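Local coordinates for protein NAD-dependent epimerase/dehydratase (Veillonella parvula DSM 2008, PDB 3R6D) that probably binds a nicotinamide adenine dinucleotide cofactor through a Rossmann-type fold and may act as an epimerase or dehydratase, at residues Ile33-Arg38 against Pro46-His51; Gln39-Ile44 against Val54-Gly59; Ala109-Glu114 against Ser130-Glu135. All coordinates share one frame; numbering follows the deposited sequence.

In the fold
All three contacts belong to a Rossmann-type domain, in the order 1, 2, 3 by their starting residues. Interactions 1 and 2 interlock: strand 33-37, helix 40-43, helix 46-49 and strand 54-58 follow one another, and their segments alternate between the two contacts. Their centres are 5 Å apart, and strands 33-37 and 54-58 are parallel neighbours in the central sheet, with L35 N probably hydrogen-bonded to T55 O. Interaction 3 comes later, its centre about 30 Å from that of interaction 1 and on the opposite side of the chain's centre. Interactions 1 and 2 thus pack one crossover onto the sheet edge, while interaction 3 joins the loop after strand 102-108 to helix 129-144 in a separate part of the same domain.

Interaction 1. Residues Ile33-Arg38 against Pro46-His51; sequences ITLYGR and PEIIDH
L35 of strand 33-37 meets the single turn of helix 46-49 through one methyl group, and that methyl touches both I48 and I49. CD1 of L35 lies 4.1 Å from CG2 of I48 and 4.2 Å from CD1 of I49, so a leucine branch end rests against two isoleucine methyls from adjacent residues. The leucine side chain runs at about a right angle to that of I48. I48 offers its short branch: CG2 stands anti to the backbone N, while CG1 takes the place beside that N. I49 uses its long branch instead, and a bend at chi2 (-66°) brings CD1 closer to the leucine than its CB bond alone would suggest. This is the dense part of the contact, purely apolar and small, burying 73 Å² in all, with the CA atoms of L35 and I49 still 9.2 Å apart. I44 packs on both L35 and I49.

The other side of the turn is quite different. P46, E47 and D50 face solvent and take no part, and there the helix is held by its own backbone, D50 N donating to P46 O at 2.8 Å. Past the helix, ND1 of H51 is hydrogen-bonded to R53 N. On the buried side, A13 and V54 also pack on L35, and T22 of helix 22-28 lies against I48. Strand 33-37, the two short helices 40-43 and 46-49, and the parallel strand 54-58 form a beta-alpha-beta crossover, here with short helices, as in Rossmann-type nucleotide-binding folds.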
ATOM      1  N   ILE A  33       6.674  -9.719  11.454  1.00 11.21           N
ATOM      2  CA  ILE A  33       5.579  -9.429  10.547  1.00 10.53           C
ATOM      3  C   ILE A  33       4.330 -10.196  10.968  1.00 10.01           C
ATOM      4  O   ILE A  33       4.363 -11.423  11.135  1.00 11.29           O
ATOM      5  CB  ILE A  33       5.953  -9.805   9.100  1.00 10.43           C
ATOM      6  CG1 ILE A  33       7.244  -9.106   8.670  1.00 10.77           C
ATOM      7  CG2 ILE A  33       4.818  -9.490   8.141  1.00 11.87           C
ATOM      8  CD1 ILE A  33       7.838  -9.528   7.328  1.00 13.53           C
ATOM      9  N   THR A  34       3.209  -9.488  11.061  1.00  9.99           N
ATOM     10  CA  THR A  34       1.911 -10.116  11.265  1.00 10.07           C
ATOM     11  C   THR A  34       1.088  -9.944  10.008  1.00  9.62           C
ATOM     12  O   THR A  34       0.970  -8.816   9.498  1.00 10.79           O
ATOM     13  CB  THR A  34       1.213  -9.489  12.468  1.00 10.22           C
ATOM     14  OG1 THR A  34       2.012  -9.736  13.623  1.00 12.63           O
ATOM     15  CG2 THR A  34      -0.163 -10.042  12.689  1.00 12.20           C
ATOM     16  N   LEU A  35       0.566 -11.052   9.498  1.00 10.36           N
ATOM     17  CA  LEU A  35      -0.282 -11.064   8.308  1.00  9.83           C
ATOM     18  C   LEU A  35      -1.728 -11.325   8.727  1.00 10.80           C
ATOM     19  O   LEU A  35      -1.979 -12.319   9.422  1.00 12.00           O
ATOM     20  CB  LEU A  35       0.169 -12.166   7.337  1.00 10.90           C
ATOM     21  CG  LEU A  35       1.641 -12.089   6.924  1.00  9.98           C
ATOM     22  CD1 LEU A  35       1.971 -13.251   5.960  1.00 12.29           C
ATOM     23  CD2 LEU A  35       2.013 -10.763   6.274  1.00 10.92           C
ATOM     24  N   TYR A  36      -2.669 -10.443   8.341  1.00 10.20           N
ATOM     25  CA  TYR A  36      -4.083 -10.602   8.700  1.00 11.69           C
ATOM     26  C   TYR A  36      -4.882 -10.918   7.472  1.00 11.62           C
ATOM     27  O   TYR A  36      -4.742 -10.226   6.443  1.00 13.16           O
ATOM     28  CB  TYR A  36      -4.586  -9.286   9.262  1.00 11.83           C
ATOM     29  CG  TYR A  36      -6.018  -9.340   9.766  1.00 12.22           C
ATOM     30  CD1 TYR A  36      -6.338 -10.078  10.905  1.00 11.80           C
ATOM     31  CD2 TYR A  36      -7.050  -8.662   9.112  1.00 11.60           C
ATOM     32  CE1 TYR A  36      -7.658 -10.118  11.403  1.00 13.66           C
ATOM     33  CE2 TYR A  36      -8.373  -8.710   9.600  1.00 11.95           C
ATOM     34  CZ  TYR A  36      -8.662  -9.448  10.741  1.00 12.68           C
ATOM     35  OH  TYR A  36      -9.935  -9.490  11.276  1.00 13.54           O
ATOM     36  N   GLY A  37      -5.746 -11.931   7.545  1.00 11.77           N
ATOM     37  CA  GLY A  37      -6.616 -12.212   6.394  1.00 12.36           C
ATOM     38  C   GLY A  37      -7.208 -13.598   6.453  1.00 11.84           C
ATOM     39  O   GLY A  37      -7.194 -14.263   7.502  1.00 12.37           O
ATOM     40  N   ARG A  38      -7.742 -14.007   5.301  1.00 12.35           N
ATOM     41  CA  ARG A  38      -8.551 -15.220   5.161  1.00 11.70           C
ATOM     42  C   ARG A  38      -7.719 -16.277   4.450  1.00 10.81           C
ATOM     43  O   ARG A  38      -7.156 -15.998   3.385  1.00 11.64           O
ATOM     44  CB  ARG A  38      -9.803 -14.868   4.375  1.00 12.21           C
ATOM     45  CG  ARG A  38     -10.693 -16.064   4.106  1.00 11.76           C
ATOM     46  CD  ARG A  38     -11.789 -15.727   3.098  1.00 12.73           C
ATOM     47  NE  ARG A  38     -11.253 -15.525   1.744  1.00 13.45           N
ATOM     48  CZ  ARG A  38     -11.154 -14.360   1.111  1.00 13.48           C
ATOM     49  NH1 ARG A  38     -11.518 -13.205   1.689  1.00 14.89           N
ATOM     50  NH2 ARG A  38     -10.659 -14.353  -0.119  1.00 15.58           N
ATOM     51  N   PRO A  46       4.820 -21.034   1.141  1.00 12.73           N
ATOM     52  CA  PRO A  46       5.392 -21.550   2.371  1.00 14.12           C
ATOM     53  C   PRO A  46       6.726 -20.896   2.771  1.00 14.87           C
ATOM     54  O   PRO A  46       7.008 -20.839   3.961  1.00 16.19           O
ATOM     55  CB  PRO A  46       5.558 -23.053   2.073  1.00 15.72           C
ATOM     56  CG  PRO A  46       5.634 -23.158   0.562  1.00 14.69           C
ATOM     57  CD  PRO A  46       4.692 -22.083   0.092  1.00 13.77           C
ATOM     58  N   GLU A  47       7.521 -20.353   1.840  1.00 15.77           N
ATOM     59  CA  GLU A  47       8.770 -19.663   2.220  1.00 17.22           C
ATOM     60  C   GLU A  47       8.485 -18.382   3.015  1.00 16.33           C
ATOM     61  O   GLU A  47       9.371 -17.807   3.674  1.00 17.08           O
ATOM     62  CB  GLU A  47       9.682 -19.388   0.995  1.00 17.07           C
ATOM     63  CG  GLU A  47       9.198 -18.341   0.031  1.00 18.79           C
ATOM     64  CD  GLU A  47       8.271 -18.883  -1.011  1.00 14.92           C
ATOM     65  OE1 GLU A  47       7.746 -20.045  -0.850  1.00 18.13           O
ATOM     66  OE2 GLU A  47       8.054 -18.144  -1.985  1.00 20.25           O
ATOM     67  N   ILE A  48       7.246 -17.915   2.944  1.00 13.93           N
ATOM     68  CA  ILE A  48       6.788 -16.844   3.825  1.00 13.30           C
ATOM     69  C   ILE A  48       6.108 -17.427   5.087  1.00 12.05           C
ATOM     70  O   ILE A  48       6.485 -17.091   6.219  1.00 12.14           O
ATOM     71  CB  ILE A  48       5.835 -15.913   3.044  1.00 13.23           C
ATOM     72  CG1 ILE A  48       6.600 -15.174   1.928  1.00 16.11           C
ATOM     73  CG2 ILE A  48       5.163 -14.908   3.996  1.00 12.83           C
ATOM     74  CD1 ILE A  48       5.792 -14.174   1.123  1.00 17.53           C
ATOM     75  N   ILE A  49       5.075 -18.249   4.890  1.00 12.43           N
ATOM     76  CA  ILE A  49       4.246 -18.713   5.994  1.00 13.93           C
ATOM     77  C   ILE A  49       5.072 -19.514   7.004  1.00 13.84           C
ATOM     78  O   ILE A  49       4.777 -19.468   8.213  1.00 14.62           O
ATOM     79  CB  ILE A  49       2.993 -19.485   5.448  1.00 14.73           C
ATOM     80  CG1 ILE A  49       2.066 -18.520   4.655  1.00 15.28           C
ATOM     81  CG2 ILE A  49       2.269 -20.295   6.563  1.00 17.55           C
ATOM     82  CD1 ILE A  49       1.401 -17.423   5.474  1.00 18.52           C
ATOM     83  N   ASP A  50       6.083 -20.268   6.545  1.00 13.62           N
ATOM     84  CA  ASP A  50       6.895 -21.099   7.428  1.00 13.90           C
ATOM     85  C   ASP A  50       7.980 -20.297   8.148  1.00 14.29           C
ATOM     86  O   ASP A  50       8.701 -20.863   8.972  1.00 16.14           O
ATOM     87  CB  ASP A  50       7.581 -22.238   6.655  1.00 14.00           C
ATOM     88  CG  ASP A  50       6.614 -23.256   6.062  1.00 15.13           C
ATOM     89  OD1 ASP A  50       5.360 -23.173   6.239  1.00 15.45           O
ATOM     90  OD2 ASP A  50       7.147 -24.159   5.356  1.00 14.39           O
ATOM     91  N   HIS A  51       8.123 -19.005   7.858  1.00 14.24           N
ATOM     92  CA  HIS A  51       9.249 -18.244   8.423  1.00 13.81           C
ATOM     93  C   HIS A  51       8.956 -17.867   9.882  1.00 14.02           C
ATOM     94  O   HIS A  51       7.839 -17.452  10.215  1.00 13.97           O
ATOM     95  CB  HIS A  51       9.459 -16.961   7.597  1.00 13.26           C
ATOM     96  CG  HIS A  51      10.763 -16.280   7.878  1.00 12.68           C
ATOM     97  ND1 HIS A  51      11.059 -15.664   9.085  1.00 13.86           N
ATOM     98  CD2 HIS A  51      11.877 -16.183   7.118  1.00 13.72           C
ATOM     99  CE1 HIS A  51      12.297 -15.190   9.033  1.00 14.50           C
ATOM    100  NE2 HIS A  51      12.810 -15.481   7.843  1.00 14.44           N
TER

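Interaction 2. Residues Gln39-Ile44 against Val54-Gly59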
ATOM      1  N   GLN A  39      -7.651 -17.490   5.007  1.00 11.14           N
ATOM      2  CA  GLN A  39      -6.937 -18.619   4.357  1.00 10.80           C
ATOM      3  C   GLN A  39      -5.524 -18.245   3.941  1.00 10.84           C
ATOM      4  O   GLN A  39      -5.033 -18.717   2.931  1.00 10.98           O
ATOM      5  CB  GLN A  39      -7.719 -19.210   3.163  1.00 11.40           C
ATOM      6  CG  GLN A  39      -8.995 -19.905   3.635  1.00 13.12           C
ATOM      7  CD  GLN A  39      -8.665 -21.070   4.562  1.00 11.93           C
ATOM      8  OE1 GLN A  39      -7.792 -21.910   4.245  1.00 14.33           O
ATOM      9  NE2 GLN A  39      -9.378 -21.166   5.673  1.00 14.52           N
ATOM     10  N   LEU A  40      -4.853 -17.440   4.751  1.00 11.18           N
ATOM     11  CA  LEU A  40      -3.518 -16.989   4.357  1.00 11.49           C
ATOM     12  C   LEU A  40      -2.528 -18.146   4.336  1.00 12.75           C
ATOM     13  O   LEU A  40      -1.526 -18.077   3.612  1.00 13.75           O
ATOM     14  CB  LEU A  40      -2.994 -15.892   5.273  1.00 11.41           C
ATOM     15  CG  LEU A  40      -3.771 -14.578   5.197  1.00 10.57           C
ATOM     16  CD1 LEU A  40      -2.986 -13.541   5.978  1.00 11.56           C
ATOM     17  CD2 LEU A  40      -3.993 -14.133   3.780  1.00 12.56           C
ATOM     18  N   LYS A  41      -2.758 -19.210   5.104  1.00 13.43           N
ATOM     19  CA  LYS A  41      -1.771 -20.293   5.110  1.00 14.79           C
ATOM     20  C   LYS A  41      -1.772 -21.085   3.798  1.00 14.29           C
ATOM     21  O   LYS A  41      -0.830 -21.846   3.546  1.00 15.57           O
ATOM     22  CB  LYS A  41      -1.959 -21.225   6.310  1.00 16.06           C
ATOM     23  CG  LYS A  41      -1.829 -20.522   7.665  1.00 19.71           C
ATOM     24  CD  LYS A  41      -2.075 -21.518   8.809  1.00 26.71           C
ATOM     25  CE  LYS A  41      -1.892 -20.902  10.168  1.00 31.20           C
ATOM     26  NZ  LYS A  41      -1.787 -21.979  11.202  1.00 34.84           N
ATOM     27  N   THR A  42      -2.798 -20.919   2.950  1.00 13.75           N
ATOM     28  CA  THR A  42      -2.764 -21.505   1.626  1.00 14.69           C
ATOM     29  C   THR A  42      -2.531 -20.467   0.530  1.00 14.23           C
ATOM     30  O   THR A  42      -1.991 -20.809  -0.508  1.00 16.41           O
ATOM     31  CB  THR A  42      -4.036 -22.336   1.315  1.00 15.00           C
ATOM     32  OG1 THR A  42      -5.133 -21.435   1.098  1.00 15.66           O
ATOM     33  CG2 THR A  42      -4.324 -23.346   2.461  1.00 17.09           C
ATOM     34  N   ARG A  43      -2.940 -19.219   0.736  1.00 12.37           N
ATOM     35  CA  ARG A  43      -2.852 -18.216  -0.323  1.00 12.89           C
ATOM     36  C   ARG A  43      -1.463 -17.570  -0.431  1.00 14.18           C
ATOM     37  O   ARG A  43      -1.171 -16.858  -1.401  1.00 15.74           O
ATOM     38  CB  ARG A  43      -3.888 -17.118  -0.046  1.00 12.62           C
ATOM     39  CG  ARG A  43      -5.307 -17.654  -0.194  1.00 13.32           C
ATOM     40  CD  ARG A  43      -6.312 -16.648   0.324  1.00 13.53           C
ATOM     41  NE  ARG A  43      -6.381 -15.459  -0.495  1.00 14.22           N
ATOM     42  CZ  ARG A  43      -6.923 -14.317  -0.086  1.00 13.71           C
ATOM     43  NH1 ARG A  43      -7.356 -14.193   1.161  1.00 13.24           N
ATOM     44  NH2 ARG A  43      -7.025 -13.287  -0.927  1.00 16.06           N
ATOM     45  N   ILE A  44      -0.635 -17.746   0.591  1.00 12.09           N
ATOM     46  CA  ILE A  44       0.696 -17.147   0.631  1.00 12.40           C
ATOM     47  C   ILE A  44       1.673 -18.332   0.639  1.00 12.65           C
ATOM     48  O   ILE A  44       1.405 -19.332   1.294  1.00 12.68           O
ATOM     49  CB  ILE A  44       0.794 -16.219   1.864  1.00 13.50           C
ATOM     50  CG1 ILE A  44      -0.196 -15.024   1.709  1.00 14.10           C
ATOM     51  CG2 ILE A  44       2.183 -15.677   2.043  1.00 13.02           C
ATOM     52  CD1 ILE A  44      -0.189 -14.053   2.875  1.00 14.02           C
ATOM     53  N   VAL A  54       7.097 -14.553  10.870  1.00 12.07           N
ATOM     54  CA  VAL A  54       5.764 -14.343  10.332  1.00 11.63           C
ATOM     55  C   VAL A  54       4.718 -14.990  11.237  1.00 12.32           C
ATOM     56  O   VAL A  54       4.845 -16.167  11.585  1.00 13.68           O
ATOM     57  CB  VAL A  54       5.643 -14.936   8.908  1.00 11.91           C
ATOM     58  CG1 VAL A  54       4.231 -14.825   8.374  1.00 13.41           C
ATOM     59  CG2 VAL A  54       6.628 -14.210   7.972  1.00 12.73           C
ATOM     60  N   THR A  55       3.703 -14.211  11.604  1.00 12.11           N
ATOM     61  CA  THR A  55       2.569 -14.660  12.379  1.00 12.88           C
ATOM     62  C   THR A  55       1.332 -14.411  11.540  1.00 12.40           C
ATOM     63  O   THR A  55       1.181 -13.310  11.017  1.00 13.13           O
ATOM     64  CB  THR A  55       2.474 -13.862  13.685  1.00 13.85           C
ATOM     65  OG1 THR A  55       3.690 -14.038  14.426  1.00 15.89           O
ATOM     66  CG2 THR A  55       1.284 -14.306  14.512  1.00 15.39           C
ATOM     67  N   VAL A  56       0.452 -15.402  11.416  1.00 13.04           N
ATOM     68  CA  VAL A  56      -0.839 -15.263  10.708  1.00 12.91           C
ATOM     69  C   VAL A  56      -1.975 -15.125  11.707  1.00 12.45           C
ATOM     70  O   VAL A  56      -2.048 -15.936  12.661  1.00 13.71           O
ATOM     71  CB  VAL A  56      -1.151 -16.505   9.819  1.00 14.32           C
ATOM     72  CG1 VAL A  56      -2.607 -16.469   9.261  1.00 15.83           C
ATOM     73  CG2 VAL A  56      -0.134 -16.604   8.695  1.00 16.36           C
ATOM     74  N   ILE A  57      -2.873 -14.161  11.482  1.00 12.14           N
ATOM     75  CA  ILE A  57      -4.091 -14.008  12.271  1.00 13.24           C
ATOM     76  C   ILE A  57      -5.279 -14.017  11.323  1.00 12.98           C
ATOM     77  O   ILE A  57      -5.327 -13.239  10.364  1.00 13.82           O
ATOM     78  CB  ILE A  57      -4.071 -12.724  13.127  1.00 14.15           C
ATOM     79  CG1 ILE A  57      -2.882 -12.783  14.114  1.00 15.82           C
ATOM     80  CG2 ILE A  57      -5.442 -12.506  13.816  1.00 14.76           C
ATOM     81  CD1 ILE A  57      -2.665 -11.560  14.939  1.00 18.38           C
ATOM     82  N   GLU A  58      -6.222 -14.909  11.590  1.00 13.89           N
ATOM     83  CA  GLU A  58      -7.443 -15.082  10.786  1.00 14.44           C
ATOM     84  C   GLU A  58      -8.446 -13.977  11.003  1.00 13.74           C
ATOM     85  O   GLU A  58      -8.686 -13.568  12.144  1.00 14.33           O
ATOM     86  CB  GLU A  58      -8.090 -16.433  11.234  1.00 16.26           C
ATOM     87  CG  GLU A  58      -9.423 -16.799  10.581  1.00 17.66           C
ATOM     88  CD  GLU A  58     -10.663 -16.179  11.215  1.00 15.63           C
ATOM     89  OE1 GLU A  58     -10.906 -16.277  12.456  1.00 17.97           O
ATOM     90  OE2 GLU A  58     -11.475 -15.639  10.437  1.00 16.93           O
ATOM     91  N   GLY A  59      -9.040 -13.485   9.916  1.00 13.60           N
ATOM     92  CA  GLY A  59     -10.174 -12.601  10.008  1.00 14.24           C
ATOM     93  C   GLY A  59     -10.357 -11.741   8.780  1.00 13.20           C
ATOM     94  O   GLY A  59      -9.592 -11.804   7.808  1.00 13.00           O
TER
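V56 points its two methyls at helix 40-43, one for each of two consecutive helix residues. CG1, which stands anti to the valine's backbone N (chi1 171°), lies 4.0 Å from CB of L40. CG2, on the other branch, is approached by CG of K41 at a looser 4.4 Å. The valine thus sits with its fork against the start of the helix: the root of the leucine side chain packs on one branch, and the aliphatic part of the lysine runs by the other. K41 is extended from CB outward, so its chain carries NZ well beyond the valine, and only its hydrocarbon portion takes part in the packing. No hydrogen bond crosses between the segments; the contact buries 150 Å², and the CA atoms of L40 and V56 come within 7.1 Å.

Q39 is at the N-cap position, and its carbonyl O begins the helix bonding by accepting from T42 N and R43 N, each at 3.1 Å. R43 in turn ties back through NH1 to R38 O, just past the end of strand 33-37. Around the contact, L40 also packs on L35 of that strand and on A13 and A14 in the loop after strand 8-11, while I49 of helix 46-49 reaches V56. I57 points away, and its side chain lies against helix 68-71 on the other face of the sheet.

Interaction 3. Residues Ala109-Glu114 against Ser130-Glu135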
ATOM      1  N   ALA A 109      -3.448   6.129  -8.558  1.00  9.80           N
ATOM      2  CA  ALA A 109      -3.236   7.418  -9.199  1.00  9.55           C
ATOM      3  C   ALA A 109      -4.439   7.766 -10.100  1.00  9.96           C
ATOM      4  O   ALA A 109      -5.096   6.873 -10.649  1.00 11.22           O
ATOM      5  CB  ALA A 109      -1.969   7.369 -10.028  1.00 10.87           C
ATOM      6  N   GLY A 110      -4.696   9.060 -10.235  1.00  9.35           N
ATOM      7  CA  GLY A 110      -5.709   9.585 -11.133  1.00 10.62           C
ATOM      8  C   GLY A 110      -6.908  10.203 -10.464  1.00 10.88           C
ATOM      9  O   GLY A 110      -7.724  10.827 -11.163  1.00 11.81           O
ATOM     10  N   LEU A 111      -7.015  10.072  -9.134  1.00 11.88           N
ATOM     11  CA  LEU A 111      -8.156  10.626  -8.345  1.00 12.68           C
ATOM     12  C   LEU A 111      -7.933  12.060  -7.785  1.00 12.85           C
ATOM     13  O   LEU A 111      -8.806  12.608  -7.092  1.00 14.11           O
ATOM     14  CB  LEU A 111      -8.516   9.688  -7.205  1.00 12.01           C
ATOM     15  CG  LEU A 111      -8.781   8.231  -7.505  1.00 11.94           C
ATOM     16  CD1 LEU A 111      -9.137   7.545  -6.188  1.00 14.34           C
ATOM     17  CD2 LEU A 111      -9.884   8.102  -8.587  1.00 15.27           C
ATOM     18  N   SER A 112      -6.776  12.653  -8.045  1.00 12.49           N
ATOM     19  CA  SER A 112      -6.456  14.032  -7.616  1.00 13.37           C
ATOM     20  C   SER A 112      -6.186  14.897  -8.841  1.00 14.70           C
ATOM     21  O   SER A 112      -5.433  15.910  -8.757  1.00 16.15           O
ATOM     22  CB  SER A 112      -5.203  14.018  -6.729  1.00 14.11           C
ATOM     23  OG  SER A 112      -5.419  13.236  -5.555  1.00 14.46           O
ATOM     24  N   GLY A 113      -6.827  14.574  -9.974  1.00 14.90           N
ATOM     25  CA  GLY A 113      -6.619  15.347 -11.218  1.00 15.70           C
ATOM     26  C   GLY A 113      -5.195  15.351 -11.734  1.00 15.29           C
ATOM     27  O   GLY A 113      -4.786  16.276 -12.464  1.00 17.22           O
ATOM     28  N   GLU A 114      -4.410  14.322 -11.409  1.00 12.34           N
ATOM     29  CA  GLU A 114      -2.989  14.423 -11.658  1.00 11.13           C
ATOM     30  C   GLU A 114      -2.544  13.822 -12.995  1.00 12.25           C
ATOM     31  O   GLU A 114      -1.422  14.090 -13.427  1.00 12.29           O
ATOM     32  CB  GLU A 114      -2.165  13.859 -10.463  1.00 11.91           C
ATOM     33  CG  GLU A 114      -2.180  12.350 -10.259  1.00 10.77           C
ATOM     34  CD  GLU A 114      -3.306  11.830  -9.414  1.00  9.83           C
ATOM     35  OE1 GLU A 114      -4.482  12.208  -9.628  1.00 10.48           O
ATOM     36  OE2 GLU A 114      -3.033  10.961  -8.554  1.00  9.95           O
ATOM     37  N   SER A 130     -17.570   1.625  -9.962  1.00 20.20           N
ATOM     38  CA  SER A 130     -17.671   1.245  -8.569  1.00 21.40           C
ATOM     39  C   SER A 130     -16.276   1.139  -7.938  1.00 19.93           C
ATOM     40  O   SER A 130     -16.112   1.427  -6.741  1.00 21.64           O
ATOM     41  CB  SER A 130     -18.458  -0.066  -8.421  1.00 22.70           C
ATOM     42  OG  SER A 130     -17.730  -1.149  -8.968  1.00 25.81           O
ATOM     43  N   TYR A 131     -15.314   0.640  -8.718  1.00 19.27           N
ATOM     44  CA  TYR A 131     -13.947   0.459  -8.219  1.00 18.00           C
ATOM     45  C   TYR A 131     -13.316   1.823  -7.917  1.00 16.78           C
ATOM     46  O   TYR A 131     -12.722   2.038  -6.839  1.00 16.05           O
ATOM     47  CB  TYR A 131     -13.082  -0.305  -9.213  1.00 18.85           C
ATOM     48  CG  TYR A 131     -11.663  -0.520  -8.705  1.00 18.84           C
ATOM     49  CD1 TYR A 131     -11.364  -1.574  -7.836  1.00 21.17           C
ATOM     50  CD2 TYR A 131     -10.629   0.351  -9.046  1.00 17.95           C
ATOM     51  CE1 TYR A 131     -10.096  -1.763  -7.355  1.00 21.09           C
ATOM     52  CE2 TYR A 131      -9.338   0.147  -8.564  1.00 19.78           C
ATOM     53  CZ  TYR A 131      -9.090  -0.917  -7.722  1.00 20.14           C
ATOM     54  OH  TYR A 131      -7.821  -1.138  -7.228  1.00 24.16           O
ATOM     55  N   VAL A 132     -13.484   2.754  -8.859  1.00 16.02           N
ATOM     56  CA  VAL A 132     -12.992   4.124  -8.705  1.00 15.80           C
ATOM     57  C   VAL A 132     -13.617   4.776  -7.485  1.00 16.65           C
ATOM     58  O   VAL A 132     -12.944   5.424  -6.698  1.00 15.28           O
ATOM     59  CB  VAL A 132     -13.287   4.969  -9.942  1.00 16.57           C
ATOM     60  CG1 VAL A 132     -12.847   6.413  -9.744  1.00 17.61           C
ATOM     61  CG2 VAL A 132     -12.589   4.346 -11.116  1.00 15.59           C
ATOM     62  N   GLN A 133     -14.936   4.669  -7.372  1.00 17.10           N
ATOM     63  CA  GLN A 133     -15.633   5.343  -6.292  1.00 18.31           C
ATOM     64  C   GLN A 133     -15.270   4.793  -4.921  1.00 17.32           C
ATOM     65  O   GLN A 133     -15.141   5.553  -3.974  1.00 17.44           O
ATOM     66  CB  GLN A 133     -17.134   5.350  -6.554  1.00 19.90           C
ATOM     67  CG  GLN A 133     -17.356   6.136  -7.840  1.00 25.37           C
ATOM     68  CD  GLN A 133     -18.793   6.475  -8.157  1.00 31.04           C
ATOM     69  OE1 GLN A 133     -19.721   5.775  -7.752  1.00 32.72           O
ATOM     70  NE2 GLN A 133     -18.980   7.558  -8.902  1.00 33.61           N
ATOM     71  N   GLY A 134     -15.112   3.469  -4.825  1.00 16.80           N
ATOM     72  CA  GLY A 134     -14.682   2.844  -3.579  1.00 16.94           C
ATOM     73  C   GLY A 134     -13.255   3.312  -3.221  1.00 14.74           C
ATOM     74  O   GLY A 134     -12.973   3.610  -2.051  1.00 15.92           O
ATOM     75  N   GLU A 135     -12.370   3.390  -4.229  1.00 14.14           N
ATOM     76  CA  GLU A 135     -11.022   3.934  -3.970  1.00 12.81           C
ATOM     77  C   GLU A 135     -11.077   5.378  -3.466  1.00 12.68           C
ATOM     78  O   GLU A 135     -10.375   5.756  -2.516  1.00 12.81           O
ATOM     79  CB  GLU A 135     -10.137   3.832  -5.218  1.00 12.63           C
ATOM     80  CG  GLU A 135      -9.687   2.400  -5.521  1.00 12.82           C
ATOM     81  CD  GLU A 135      -8.359   2.002  -4.913  1.00 12.21           C
ATOM     82  OE1 GLU A 135      -7.483   2.861  -4.677  1.00 11.78           O
ATOM     83  OE2 GLU A 135      -8.204   0.779  -4.702  1.00 13.41           O
TER
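L111 spreads its two methyls over V132 and E135, joining the loop after strand 102-108 of the Rossmann-type sheet to helix 129-144. Along the helix, S130 and Y131 first supply backbone carbonyls: G134 N donates to S130 O and E135 N to Y131 O, each at 3.0 Å. The ring of Y131 does not reach the loop, but CG of E135 lies 3.8 Å above one of its faces, displaced toward the rim. V132 comes next and gives the closest touch, its CG1 standing 3.6 Å from CD2 of L111. That branch is anti to the valine's backbone N (chi1 177°), and the two side chains meet at a slant. Q133 points away from the loop. One turn on from V132, CB of E135 lies 4.0 Å from CD1 of L111, with the leucine crossing the glutamate at about a right angle.

Beyond CB the E135 chain bends at chi2, and its OE1 is held by S107 OG. Y131 and E135 resemble, in spacing, the Tyr-x-x-x-Lys pattern of short-chain dehydrogenases, with glutamate in the lysine's place, but nothing here assigns either a catalytic role. L111 has a second tie to the helix, its carbonyl O taking a hydrogen bond from R139 NH1. Within the loop, E114 holds the backbone on both sides of L111: OE1 accepts from S112 N at 2.8 Å on the syn side, somewhat out of the plane, and OE2, salt-bridged to R153, takes a nearly straight bond (178°) of 3.0 Å from G110 N, which comes 63° out of the carboxylate plane.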